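Local coordinates for uncharacterized protein (Bacteroides caccae, PDB 4L7A) that is of unknown function but is probably a zinc-dependent metallopeptidase, at residues A[75-80]-A[254-258]; A[85-90]-A[149-153]; A[203-207]-A[248-252]. All coordinates share one frame; numbering follows the deposited sequence.

Overall arrangement
Interactions 1 and 3 both use helix 248-260. Interaction 1 joins it to helix 59-81, and interaction 3 joins it to helix 195-208. Their centres are about 10 Å apart, and the side chains of Tyr-77 and Val-80 touch Leu-251 between them. Interaction 3 is buried, with leucines, a phenylalanine and the chain of Arg-252 at its centre. Interaction 1 is partly buried, and a network of salt bridges runs from the buried Arg-258 out to the exposed Glu-79 and Arg-257. Interaction 2 is also partly buried and ties helix 83-88 to the end of helix 131-153. Its one polar link is a lysine bond to a backbone carbonyl, where interaction 1 has ion pairs. Tyr-77 and Asp-78 link interactions 1 and 2 through Phe-85 and Thr-86.

Interaction 1 (A[75-80]-A[254-258])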
loop_
_atom_site.group_PDB
_atom_site.type_symbol
_atom_site.label_atom_id
_atom_site.label_comp_id
_atom_site.label_asym_id
_atom_site.label_seq_id
_atom_site.Cartn_x
_atom_site.Cartn_y
_atom_site.Cartn_z
ATOM N N GLU A 75 5.215 -6.007 9.202
ATOM C CA GLU A 75 4.883 -6.778 10.377
ATOM C C GLU A 75 3.462 -7.317 10.412
ATOM O O GLU A 75 3.214 -8.321 11.093
ATOM C CB GLU A 75 5.191 -6.021 11.664
ATOM C CG GLU A 75 6.690 -5.977 11.977
ATOM C CD GLU A 75 6.954 -5.231 13.287
ATOM O OE1 GLU A 75 6.195 -5.378 14.266
ATOM O OE2 GLU A 75 7.881 -4.453 13.326
ATOM N N ALA A 76 2.548 -6.690 9.670
ATOM C CA ALA A 76 1.171 -7.156 9.636
ATOM C C ALA A 76 1.055 -8.420 8.809
ATOM O O ALA A 76 0.422 -9.422 9.168
ATOM C CB ALA A 76 0.249 -6.044 9.089
ATOM N N TYR A 77 1.664 -8.349 7.661
ATOM C CA TYR A 77 1.783 -9.484 6.779
ATOM C C TYR A 77 2.517 -10.626 7.490
ATOM O O TYR A 77 2.071 -11.769 7.394
ATOM C CB TYR A 77 2.495 -9.085 5.495
ATOM C CG TYR A 77 1.653 -8.351 4.445
ATOM C CD1 TYR A 77 0.540 -7.587 4.781
ATOM C CD2 TYR A 77 2.015 -8.410 3.077
ATOM C CE1 TYR A 77 -0.231 -6.910 3.775
ATOM C CE2 TYR A 77 1.313 -7.741 2.107
ATOM C CZ TYR A 77 0.178 -6.998 2.451
ATOM O OH TYR A 77 -0.503 -6.396 1.459
ATOM N N ASP A 78 3.587 -10.319 8.228
ATOM C CA ASP A 78 4.301 -11.356 8.956
ATOM C C ASP A 78 3.381 -11.989 9.981
ATOM O O ASP A 78 3.302 -13.192 10.050
ATOM C CB ASP A 78 5.513 -10.828 9.739
ATOM C CG ASP A 78 6.691 -10.465 8.866
ATOM O OD1 ASP A 78 6.760 -10.897 7.695
ATOM O OD2 ASP A 78 7.587 -9.755 9.398
ATOM N N GLU A 79 2.678 -11.171 10.763
ATOM C CA GLU A 79 1.796 -11.685 11.810
ATOM C C GLU A 79 0.733 -12.655 11.279
ATOM O O GLU A 79 0.432 -13.661 11.893
ATOM C CB GLU A 79 1.094 -10.520 12.514
ATOM C CG GLU A 79 0.400 -10.889 13.804
ATOM C CD GLU A 79 -0.276 -9.675 14.463
ATOM O OE1 GLU A 79 0.306 -8.572 14.569
ATOM O OE2 GLU A 79 -1.425 -9.825 14.849
ATOM N N VAL A 80 0.135 -12.337 10.143
ATOM C CA VAL A 80 -0.940 -13.174 9.642
ATOM C C VAL A 80 -0.500 -14.246 8.659
ATOM O O VAL A 80 -1.048 -15.330 8.686
ATOM C CB VAL A 80 -2.017 -12.308 9.035
ATOM C CG1 VAL A 80 -3.175 -13.169 8.500
ATOM C CG2 VAL A 80 -2.530 -11.355 10.132
ATOM N N VAL A 254 -5.755 -6.828 11.793
ATOM C CA VAL A 254 -4.397 -6.633 12.271
ATOM C C VAL A 254 -3.798 -5.314 11.728
ATOM O O VAL A 254 -3.209 -4.553 12.479
ATOM C CB VAL A 254 -3.534 -7.860 11.969
ATOM C CG1 VAL A 254 -2.048 -7.550 12.127
ATOM C CG2 VAL A 254 -3.971 -9.016 12.900
ATOM N N ILE A 255 -4.040 -5.015 10.465
ATOM C CA ILE A 255 -3.624 -3.739 9.885
ATOM C C ILE A 255 -4.264 -2.563 10.622
ATOM O O ILE A 255 -3.552 -1.649 11.047
ATOM C CB ILE A 255 -3.938 -3.680 8.379
ATOM C CG1 ILE A 255 -2.937 -4.593 7.657
ATOM C CG2 ILE A 255 -3.856 -2.212 7.842
ATOM C CD1 ILE A 255 -3.208 -4.898 6.233
ATOM N N ALA A 256 -5.588 -2.617 10.853
ATOM C CA ALA A 256 -6.256 -1.572 11.599
ATOM C C ALA A 256 -5.702 -1.391 13.028
ATOM O O ALA A 256 -5.542 -0.255 13.496
ATOM C CB ALA A 256 -7.780 -1.815 11.663
ATOM N N ARG A 257 -5.407 -2.486 13.715
ATOM C CA ARG A 257 -4.865 -2.396 15.048
ATOM C C ARG A 257 -3.512 -1.717 14.979
ATOM O O ARG A 257 -3.178 -0.849 15.800
ATOM C CB ARG A 257 -4.705 -3.794 15.648
ATOM C CG ARG A 257 -4.439 -3.813 17.110
ATOM C CD ARG A 257 -3.883 -5.164 17.606
ATOM N NE ARG A 257 -2.475 -5.336 17.245
ATOM C CZ ARG A 257 -1.946 -6.337 16.539
ATOM N NH1 ARG A 257 -2.657 -7.332 16.056
ATOM N NH2 ARG A 257 -0.646 -6.357 16.329
ATOM N N ARG A 258 -2.717 -2.119 14.000
ATOM C CA ARG A 258 -1.369 -1.565 13.879
ATOM C C ARG A 258 -1.314 -0.079 13.495
ATOM O O ARG A 258 -0.539 0.683 14.082
ATOM C CB ARG A 258 -0.529 -2.437 12.953
ATOM C CG ARG A 258 -0.051 -3.721 13.634
ATOM C CD ARG A 258 0.431 -4.698 12.602
ATOM N NE ARG A 258 1.025 -5.839 13.279
ATOM C CZ ARG A 258 2.234 -5.843 13.811
ATOM N NH1 ARG A 258 3.041 -4.790 13.705
ATOM N NH2 ARG A 258 2.642 -6.925 14.442
#
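One carboxylate oxygen, OE1 of Glu-79, accepts three N-H bonds from two successive arginines. Arg-258 holds it side-on, with NH2 2.9 Å and NE 3.1 Å from Glu-79 OE1. Arg-257 meets the carboxylate end-on, its chain and that of Glu-79 coming from opposite directions. Its NH2 reaches OE1 of Glu-79 at 3.0 Å and its NH1 reaches OE2, each through a syn lone pair. The Arg-257 guanidinium and the Glu-79 carboxylate are nearly coplanar, 18° apart. Arg-258 also spends NH1 on Glu-75 OE1 at 3.3 Å, approaching from above the carboxylate plane, and on the backbone O of His-71. This network lies where helix 59-81 packs on helix 248-260; the axes of segments 75-80 and 254-258 come within 9.7 Å, their directions 138° apart. Beneath it, Ala-76 CB touches Ile-255 CG1 at 3.8 Å. With CG of Arg-258 anti to its carbonyl carbon (chi1 -77°), the extended chain runs its CD past that same methyl. A methionine in place of Arg-258 would probably leave Glu-75 without this ion pair and take away two of the three bonds to Glu-79 OE1. Val-80 CG2 meets Val-254 CG2 at 3.9 Å. Outside the segments, Arg-257 NE pairs with Glu-261.

Interaction 2 (A[85-90]-A[149-153])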
loop_
_atom_site.group_PDB
_atom_site.type_symbol
_atom_site.label_atom_id
_atom_site.label_comp_id
_atom_site.label_asym_id
_atom_site.label_seq_id
_atom_site.Cartn_x
_atom_site.Cartn_y
_atom_site.Cartn_z
ATOM N N PHE A 85 5.306 -15.393 3.153
ATOM C CA PHE A 85 4.249 -14.645 2.449
ATOM C C PHE A 85 4.692 -13.210 2.218
ATOM O O PHE A 85 4.644 -12.664 1.097
ATOM C CB PHE A 85 2.963 -14.697 3.289
ATOM C CG PHE A 85 1.920 -13.731 2.855
ATOM C CD1 PHE A 85 1.190 -13.965 1.705
ATOM C CD2 PHE A 85 1.632 -12.631 3.612
ATOM C CE1 PHE A 85 0.225 -13.097 1.290
ATOM C CE2 PHE A 85 0.623 -11.722 3.222
ATOM C CZ PHE A 85 -0.073 -11.953 2.055
ATOM N N THR A 86 5.157 -12.577 3.288
ATOM C CA THR A 86 5.604 -11.180 3.189
ATOM C C THR A 86 6.653 -11.024 2.135
ATOM O O THR A 86 6.560 -10.126 1.302
ATOM C CB THR A 86 6.122 -10.657 4.542
ATOM O OG1 THR A 86 5.148 -10.951 5.534
ATOM C CG2 THR A 86 6.354 -9.141 4.522
ATOM N N ARG A 87 7.630 -11.925 2.137
ATOM C CA ARG A 87 8.690 -11.879 1.154
ATOM C C ARG A 87 8.162 -12.099 -0.237
ATOM O O ARG A 87 8.741 -11.602 -1.182
ATOM C CB ARG A 87 9.824 -12.897 1.469
ATOM C CG ARG A 87 10.667 -12.476 2.688
ATOM C CD ARG A 87 11.443 -13.650 3.334
ATOM N NE ARG A 87 12.477 -14.114 2.418
ATOM C CZ ARG A 87 13.641 -13.483 2.173
ATOM N NH1 ARG A 87 13.968 -12.326 2.759
ATOM N NH2 ARG A 87 14.518 -14.020 1.337
ATOM N N ALA A 88 7.096 -12.889 -0.390
ATOM C CA ALA A 88 6.617 -13.230 -1.730
ATOM C C ALA A 88 6.012 -12.054 -2.488
ATOM O O ALA A 88 5.982 -12.089 -3.694
ATOM C CB ALA A 88 5.600 -14.370 -1.685
ATOM N N CYS A 89 5.489 -11.050 -1.790
ATOM C CA CYS A 89 4.919 -9.899 -2.459
ATOM C C CYS A 89 5.598 -8.568 -2.138
ATOM O O CYS A 89 4.971 -7.540 -2.251
ATOM C CB CYS A 89 3.429 -9.809 -2.161
ATOM S SG CYS A 89 2.955 -9.883 -0.448
ATOM N N ALA A 90 6.861 -8.600 -1.721
ATOM C CA ALA A 90 7.564 -7.394 -1.321
ATOM C C ALA A 90 8.130 -6.694 -2.515
ATOM O O ALA A 90 8.431 -7.294 -3.491
ATOM C CB ALA A 90 8.687 -7.716 -0.343
ATOM N N ILE A 149 1.421 -8.640 -7.305
ATOM C CA ILE A 149 2.553 -9.592 -7.298
ATOM C C ILE A 149 2.072 -10.963 -6.858
ATOM O O ILE A 149 2.477 -11.982 -7.428
ATOM C CB ILE A 149 3.700 -9.085 -6.393
ATOM C CG1 ILE A 149 4.358 -7.839 -7.015
ATOM C CG2 ILE A 149 4.772 -10.157 -6.196
ATOM C CD1 ILE A 149 5.329 -7.092 -6.015
ATOM N N LEU A 150 1.201 -11.004 -5.851
ATOM C CA LEU A 150 0.653 -12.300 -5.465
ATOM C C LEU A 150 -0.043 -12.962 -6.666
ATOM O O LEU A 150 0.148 -14.187 -6.953
ATOM C CB LEU A 150 -0.327 -12.190 -4.298
ATOM C CG LEU A 150 0.227 -11.698 -2.966
ATOM C CD1 LEU A 150 -0.884 -11.433 -1.966
ATOM C CD2 LEU A 150 1.269 -12.730 -2.407
ATOM N N HIS A 151 -0.851 -12.175 -7.360
ATOM C CA HIS A 151 -1.590 -12.688 -8.529
ATOM C C HIS A 151 -0.720 -13.187 -9.649
ATOM O O HIS A 151 -1.078 -14.157 -10.259
ATOM C CB HIS A 151 -2.558 -11.681 -9.060
ATOM C CG HIS A 151 -3.497 -11.191 -8.009
ATOM N ND1 HIS A 151 -4.090 -9.960 -8.067
ATOM C CD2 HIS A 151 -3.917 -11.768 -6.852
ATOM C CE1 HIS A 151 -4.832 -9.783 -6.977
ATOM N NE2 HIS A 151 -4.773 -10.887 -6.241
ATOM N N GLN A 152 0.418 -12.542 -9.877
ATOM C CA GLN A 152 1.402 -12.979 -10.873
ATOM C C GLN A 152 2.027 -14.307 -10.503
ATOM O O GLN A 152 2.175 -15.173 -11.351
ATOM C CB GLN A 152 2.518 -11.934 -11.064
ATOM C CG GLN A 152 2.000 -10.629 -11.686
ATOM C CD GLN A 152 3.085 -9.524 -11.947
ATOM O OE1 GLN A 152 3.861 -9.138 -11.058
ATOM N NE2 GLN A 152 3.107 -9.012 -13.177
ATOM N N LYS A 153 2.346 -14.483 -9.225
ATOM C CA LYS A 153 2.959 -15.725 -8.782
ATOM C C LYS A 153 1.973 -16.872 -8.692
ATOM O O LYS A 153 2.303 -18.012 -9.053
ATOM C CB LYS A 153 3.611 -15.538 -7.448
ATOM C CG LYS A 153 4.873 -14.677 -7.470
ATOM C CD LYS A 153 5.471 -14.764 -6.106
ATOM C CE LYS A 153 6.906 -14.329 -6.070
ATOM N NZ LYS A 153 7.014 -12.974 -6.541
#
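The ring of Phe-85 is met obliquely by Leu-150, whose CD1 lies 3.8 Å from CE1. The two side chains cross at about a right angle. The Phe-85 ring also meets that of Tyr-77 from helix 59-81, with the planes at about 40°. Met-240 of helix 211-244 touches both Phe-85 and Leu-150. The other branch of Leu-150 serves Cys-89: CD2 is 3.6 Å from CB and 3.8 Å from SG of that residue. The sulfur sits between the backbone N and the carbonyl carbon of Cys-89 (chi1 51°), and this brings it alongside the leucine branch.

Cys-89 is the first residue to leave helical geometry after helix 83-88. The contact therefore joins the end of that helix to the last turn of helix 131-153. In sequence this turn directly follows the HExxH motif, the usual zinc-binding signature of the MA clan. Ile-149 lies against the departing backbone. Its CG2 is 3.7 Å from Cys-89 CA and 3.4 Å from Ala-88 O.

Lys-153 reaches over from the outer side. Its chain bends at the last torsion, and NZ gives a hydrogen bond of 3.2 Å to Ala-88 O. The nitrogen lies in the carbonyl plane, at a C=O...N angle of 154°. Ammonium thus meets a carbonyl at the C-terminal end of a short helix, near the negative end of the helix dipole. The pairing is likely to be favoured electrostatically, at the solvent-facing side of an otherwise apolar contact.

Interaction 3 (A[203-207]-A[248-252]); sequences TACFL and LDLLR
Arg-252 lays its CD over one face of the Phe-206 ring, 3.8 Å from the centroid and 14° off the ring normal, a CH-pi contact. Its NE then passes CZ of Phe-206 at 3.6 Å. The same CD packs closely on the backbone O of Phe-206. Leu-248 approaches the ring obliquely, with CD2 3.6 Å from CD2 of Phe-206. Its other branch, CD1, lies 3.7 Å from Leu-207 CD2. That leucine methyl also touches CG of Leu-251 at 3.9 Å, so Leu-207 CD2 touches two leucines that lie one turn apart on helix 248-260.

These side chains join helices 195-208 and 248-260, whose segments run at 52° to each other. The long helix 211-244 connects them in the chain and covers the contact, with Val-236 on Thr-203 and Leu-248. Helix 195-208 also rests on helix 131-153, which carries the HExxH sequence: Ala-204 touches His-144 there.

Asp-249, which itself touches Phe-206 CZ through OD1, holds the arginine in place. The chain of Arg-252 bends at chi3 (64°), and its NE and NH2 both turn to OD1 of Asp-249, one turn back on the same helix. The shorter bond is 2.8 Å, from Arg-252 NH2 to Asp-249 OD1. Trp-214 meets Phe-206 edge-to-face. A water donates to the backbone O of both Leu-207 and Arg-252, bridging the two helices.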
loop_
_atom_site.group_PDB
_atom_site.type_symbol
_atom_site.label_atom_id
_atom_site.label_comp_id
_atom_site.label_asym_id
_atom_site.label_seq_id
_atom_site.Cartn_x
_atom_site.Cartn_y
_atom_site.Cartn_z
ATOM N N THR A 203 -8.978 -6.150 -2.798
ATOM C CA THR A 203 -8.045 -6.540 -1.751
ATOM C C THR A 203 -7.491 -5.343 -0.971
ATOM O O THR A 203 -7.503 -5.320 0.266
ATOM C CB THR A 203 -6.832 -7.312 -2.379
ATOM O OG1 THR A 203 -7.282 -8.383 -3.226
ATOM C CG2 THR A 203 -5.928 -7.881 -1.292
ATOM N N ALA A 204 -7.012 -4.313 -1.694
ATOM C CA ALA A 204 -6.420 -3.137 -1.087
ATOM C C ALA A 204 -7.443 -2.282 -0.340
ATOM O O ALA A 204 -7.116 -1.711 0.732
ATOM C CB ALA A 204 -5.762 -2.283 -2.133
ATOM N N CYS A 205 -8.636 -2.165 -0.901
ATOM C CA CYS A 205 -9.716 -1.439 -0.177
ATOM C C CYS A 205 -10.149 -2.196 1.076
ATOM O O CYS A 205 -10.298 -1.618 2.162
ATOM C CB CYS A 205 -10.912 -1.176 -1.067
ATOM S SG CYS A 205 -10.587 0.010 -2.430
ATOM N N PHE A 206 -10.335 -3.500 0.942
ATOM C CA PHE A 206 -10.740 -4.289 2.068
ATOM C C PHE A 206 -9.715 -4.196 3.195
ATOM O O PHE A 206 -10.102 -4.045 4.365
ATOM C CB PHE A 206 -10.955 -5.755 1.686
ATOM C CG PHE A 206 -11.538 -6.571 2.791
ATOM C CD1 PHE A 206 -12.839 -6.339 3.223
ATOM C CD2 PHE A 206 -10.782 -7.532 3.425
ATOM C CE1 PHE A 206 -13.411 -7.073 4.274
ATOM C CE2 PHE A 206 -11.340 -8.291 4.464
ATOM C CZ PHE A 206 -12.675 -8.056 4.889
ATOM N N LEU A 207 -8.420 -4.221 2.857
ATOM C CA LEU A 207 -7.418 -4.201 3.878
ATOM C C LEU A 207 -7.239 -2.846 4.556
ATOM O O LEU A 207 -6.865 -2.820 5.682
ATOM C CB LEU A 207 -6.060 -4.722 3.346
ATOM C CG LEU A 207 -5.998 -6.192 2.977
ATOM C CD1 LEU A 207 -4.568 -6.583 2.514
ATOM C CD2 LEU A 207 -6.406 -7.023 4.204
ATOM N N LEU A 248 -7.821 -13.233 5.274
ATOM C CA LEU A 248 -7.847 -11.865 4.888
ATOM C C LEU A 248 -8.601 -10.937 5.904
ATOM O O LEU A 248 -8.159 -9.807 6.162
ATOM C CB LEU A 248 -8.488 -11.717 3.510
ATOM C CG LEU A 248 -8.280 -10.350 2.829
ATOM C CD1 LEU A 248 -6.840 -10.205 2.404
ATOM C CD2 LEU A 248 -9.173 -10.213 1.604
ATOM N N ASP A 249 -9.705 -11.413 6.476
ATOM C CA ASP A 249 -10.430 -10.627 7.503
ATOM C C ASP A 249 -9.530 -10.368 8.703
ATOM O O ASP A 249 -9.457 -9.237 9.205
ATOM C CB ASP A 249 -11.775 -11.276 7.936
ATOM C CG ASP A 249 -12.662 -10.310 8.745
ATOM O OD1 ASP A 249 -12.855 -9.095 8.374
ATOM O OD2 ASP A 249 -13.177 -10.736 9.795
ATOM N N LEU A 250 -8.809 -11.394 9.130
ATOM C CA LEU A 250 -7.858 -11.226 10.206
ATOM C C LEU A 250 -6.783 -10.196 9.839
ATOM O O LEU A 250 -6.411 -9.374 10.666
ATOM C CB LEU A 250 -7.220 -12.571 10.529
ATOM C CG LEU A 250 -6.194 -12.529 11.646
ATOM C CD1 LEU A 250 -6.834 -11.971 12.917
ATOM C CD2 LEU A 250 -5.552 -13.971 11.864
ATOM N N LEU A 251 -6.261 -10.291 8.614
ATOM C CA LEU A 251 -5.235 -9.365 8.141
ATOM C C LEU A 251 -5.776 -7.936 8.132
ATOM O O LEU A 251 -5.093 -7.013 8.571
ATOM C CB LEU A 251 -4.666 -9.754 6.763
ATOM C CG LEU A 251 -3.572 -8.852 6.148
ATOM C CD1 LEU A 251 -2.367 -8.739 7.018
ATOM C CD2 LEU A 251 -3.121 -9.413 4.844
ATOM N N ARG A 252 -6.999 -7.753 7.667
ATOM C CA ARG A 252 -7.642 -6.418 7.756
ATOM C C ARG A 252 -7.645 -5.850 9.194
ATOM O O ARG A 252 -7.326 -4.677 9.403
ATOM C CB ARG A 252 -9.076 -6.459 7.196
ATOM C CG ARG A 252 -9.837 -5.122 7.344
ATOM C CD ARG A 252 -11.321 -5.290 6.947
ATOM N NE ARG A 252 -11.975 -6.206 7.862
ATOM C CZ ARG A 252 -12.507 -5.835 9.040
ATOM N NH1 ARG A 252 -12.487 -4.576 9.425
ATOM N NH2 ARG A 252 -13.061 -6.733 9.855
HETATM O O HOH W 1 -7.831 -2.281 8.102
#